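Local coordinates for protein HIT family hydrolase (Legionella pneumophila subsp. pneumophila, PDB 6D6J) that binds zinc and is probably a hydrolase of the histidine triad (HIT) family, whose members typically cleave nucleotide substrates through a nucleotidyl-histidine intermediate, at residues I48-H53 with Y104-H109. Numbering follows the deposited sequence. Where two conformers were deposited one is given.
With ZN (zinc ion), chain G.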
loop_
_atom_site.group_PDB
_atom_site.type_symbol
_atom_site.label_atom_id
_atom_site.label_comp_id
_atom_site.label_asym_id
_atom_site.label_seq_id
_atom_site.Cartn_x
_atom_site.Cartn_y
_atom_site.Cartn_z
ATOM N N ILE B 48 -10.237 1.143 2.483
ATOM C CA ILE B 48 -10.585 1.982 1.337
ATOM C C ILE B 48 -10.699 1.054 0.137
ATOM O O ILE B 48 -9.748 0.323 -0.184
ATOM C CB ILE B 48 -9.564 3.115 1.089
ATOM C CG1 ILE B 48 -9.316 3.985 2.349
ATOM C CG2 ILE B 48 -10.063 4.016 -0.046
ATOM C CD1 ILE B 48 -8.311 3.456 3.351
ATOM N N ILE B 49 -11.868 1.051 -0.498
ATOM C CA ILE B 49 -12.155 0.096 -1.576
ATOM C C ILE B 49 -12.642 0.813 -2.827
ATOM O O ILE B 49 -13.277 1.881 -2.739
ATOM C CB ILE B 49 -13.181 -0.984 -1.164
ATOM C CG1 ILE B 49 -14.613 -0.417 -1.011
ATOM C CG2 ILE B 49 -12.721 -1.704 0.084
ATOM C CD1 ILE B 49 -15.669 -1.500 -0.942
ATOM N N PRO B 50 -12.416 0.241 -4.005
ATOM C CA PRO B 50 -13.195 0.667 -5.173
ATOM C C PRO B 50 -14.624 0.154 -5.059
ATOM O O PRO B 50 -14.873 -0.922 -4.508
ATOM C CB PRO B 50 -12.469 -0.022 -6.335
ATOM C CG PRO B 50 -11.950 -1.309 -5.745
ATOM C CD PRO B 50 -11.640 -0.988 -4.276
ATOM N N LYS B 51 -15.574 0.918 -5.608
ATOM C CA LYS B 51 -16.924 0.377 -5.755
ATOM C C LYS B 51 -16.967 -0.706 -6.838
ATOM O O LYS B 51 -17.716 -1.678 -6.722
ATOM C CB LYS B 51 -17.904 1.522 -6.012
ATOM C CG LYS B 51 -18.100 2.430 -4.804
ATOM C CD LYS B 51 -19.041 3.594 -5.143
ATOM C CE LYS B 51 -19.472 4.324 -3.906
ATOM N NZ LYS B 51 -20.421 5.419 -4.252
ATOM N N LYS B 52 -16.158 -0.569 -7.882
ATOM C CA LYS B 52 -15.982 -1.634 -8.867
ATOM C C LYS B 52 -15.375 -2.872 -8.206
ATOM O O LYS B 52 -14.447 -2.770 -7.396
ATOM C CB LYS B 52 -15.023 -1.138 -9.967
ATOM C CG LYS B 52 -14.702 -2.184 -11.050
ATOM C CD LYS B 52 -13.836 -1.586 -12.121
ATOM C CE LYS B 52 -13.538 -2.568 -13.218
ATOM N NZ LYS B 52 -12.873 -1.899 -14.355
ATOM N N HIS B 53 -15.886 -4.056 -8.561
ATOM C CA HIS B 53 -15.323 -5.300 -8.057
ATOM C C HIS B 53 -14.064 -5.665 -8.836
ATOM O O HIS B 53 -14.118 -5.941 -10.039
ATOM C CB HIS B 53 -16.343 -6.429 -8.147
ATOM C CG HIS B 53 -15.819 -7.719 -7.611
ATOM N ND1 HIS B 53 -15.862 -8.045 -6.268
ATOM C CD2 HIS B 53 -15.186 -8.738 -8.233
ATOM C CE1 HIS B 53 -15.296 -9.226 -6.097
ATOM N NE2 HIS B 53 -14.870 -9.663 -7.269
ATOM N N TYR B 104 -11.961 -11.226 -1.405
ATOM C CA TYR B 104 -11.448 -11.090 -2.771
ATOM C C TYR B 104 -12.107 -9.918 -3.513
ATOM O O TYR B 104 -12.717 -10.041 -4.572
ATOM C CB TYR B 104 -11.477 -12.438 -3.507
ATOM C CG TYR B 104 -10.327 -13.264 -2.991
ATOM C CD1 TYR B 104 -10.445 -14.031 -1.839
ATOM C CD2 TYR B 104 -9.072 -13.155 -3.571
ATOM C CE1 TYR B 104 -9.345 -14.712 -1.319
ATOM C CE2 TYR B 104 -7.992 -13.824 -3.080
ATOM C CZ TYR B 104 -8.120 -14.606 -1.962
ATOM O OH TYR B 104 -7.007 -15.258 -1.486
ATOM N N HIS B 105 -11.933 -8.736 -2.911
ATOM C CA HIS B 105 -12.277 -7.439 -3.491
ATOM C C HIS B 105 -11.207 -6.507 -2.945
ATOM O O HIS B 105 -11.025 -6.443 -1.726
ATOM C CB HIS B 105 -13.674 -7.033 -3.012
ATOM C CG HIS B 105 -14.182 -5.730 -3.561
ATOM N ND1 HIS B 105 -15.440 -5.608 -4.125
ATOM C CD2 HIS B 105 -13.650 -4.482 -3.558
ATOM C CE1 HIS B 105 -15.647 -4.345 -4.461
ATOM N NE2 HIS B 105 -14.584 -3.638 -4.113
ATOM N N ILE B 106 -10.464 -5.824 -3.824
ATOM C CA ILE B 106 -9.289 -5.099 -3.353
ATOM C C ILE B 106 -9.663 -4.090 -2.273
ATOM O O ILE B 106 -10.731 -3.459 -2.297
ATOM C CB ILE B 106 -8.457 -4.472 -4.489
ATOM C CG1 ILE B 106 -9.271 -3.480 -5.310
ATOM C CG2 ILE B 106 -7.884 -5.536 -5.385
ATOM C CD1 ILE B 106 -8.418 -2.725 -6.317
ATOM N N HIS B 107 -8.757 -3.941 -1.310
ATOM C CA HIS B 107 -8.967 -3.033 -0.194
ATOM C C HIS B 107 -7.616 -2.583 0.323
ATOM O O HIS B 107 -6.705 -3.388 0.509
ATOM C CB HIS B 107 -9.794 -3.674 0.932
ATOM C CG HIS B 107 -9.332 -5.042 1.340
ATOM N ND1 HIS B 107 -9.558 -6.161 0.566
ATOM C CD2 HIS B 107 -8.736 -5.483 2.473
ATOM C CE1 HIS B 107 -9.090 -7.229 1.189
ATOM N NE2 HIS B 107 -8.576 -6.845 2.345
ATOM N N LEU B 108 -7.497 -1.292 0.560
ATOM C CA LEU B 108 -6.317 -0.729 1.203
ATOM C C LEU B 108 -6.604 -0.584 2.695
ATOM O O LEU B 108 -7.594 0.054 3.084
ATOM C CB LEU B 108 -6.002 0.635 0.592
ATOM C CG LEU B 108 -4.770 1.370 1.124
ATOM C CD1 LEU B 108 -3.540 0.482 1.002
ATOM C CD2 LEU B 108 -4.565 2.635 0.302
ATOM N N HIS B 109 -5.741 -1.170 3.530
ATOM C CA HIS B 109 -5.858 -1.010 4.975
ATOM C C HIS B 109 -5.152 0.261 5.410
ATOM O O HIS B 109 -4.020 0.527 4.990
ATOM C CB HIS B 109 -5.152 -2.149 5.707
ATOM C CG HIS B 109 -5.727 -3.498 5.468
ATOM N ND1 HIS B 109 -6.698 -4.048 6.281
ATOM C CD2 HIS B 109 -5.429 -4.433 4.537
ATOM C CE1 HIS B 109 -7.003 -5.252 5.830
ATOM N NE2 HIS B 109 -6.230 -5.517 4.789
HETATM ZN ZN ZN G . -16.773 -7.126 -4.647
HETATM O O HOH W 1 -13.652 -12.040 -6.230
#
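H105 is tied to 48-53 through both ring nitrogens, each engaged differently. H105 NE2 donates its N-H to P50 O at 2.8 Å, with the acceptor almost in the ring plane, and H105 ND1 binds the zinc ion that H53 ND1 also binds, each at 2.1 Å. Gripped at two points, the H105 imidazole can hardly turn; histidine suits the place because one ring offers both a metal ligand and a donor. C11 and C14 complete the site. A chi1 of -179° extends the H53 ring away from its own backbone N and brings it nearer to 104-109, where the two imidazoles lie steeply inclined, planes at 82°.

The close packing lies further along. P50 CG and CD lie across the I106 side chain at about a right angle, and I49 CG2 rests against H107 CB. Beyond them I48 and L108 form an antiparallel hydrogen-bonded pair, L108 N meeting I48 O at 2.9 Å; both branched aliphatic side chains suit the face covered by helix 62-81. I106 O, buried against P50 CD and I49 CG2, has no polar partner.

The solvent side is the H53-Y104 corner: H53 is exposed, and a water at its ring edge, 2.9 Å from H53 NE2, bridges to Y104 O.

H107, the predicted nucleotidylated histidine, is steadied by H107 ND1 donating to H105 O at 2.7 Å, an arrangement consistent with leaving NE2 for catalysis. This bond, just before strand 108-112 pairs with middle strand 44-50, is as expected of the histidine triad; the Cys2His2 zinc site is an added feature here.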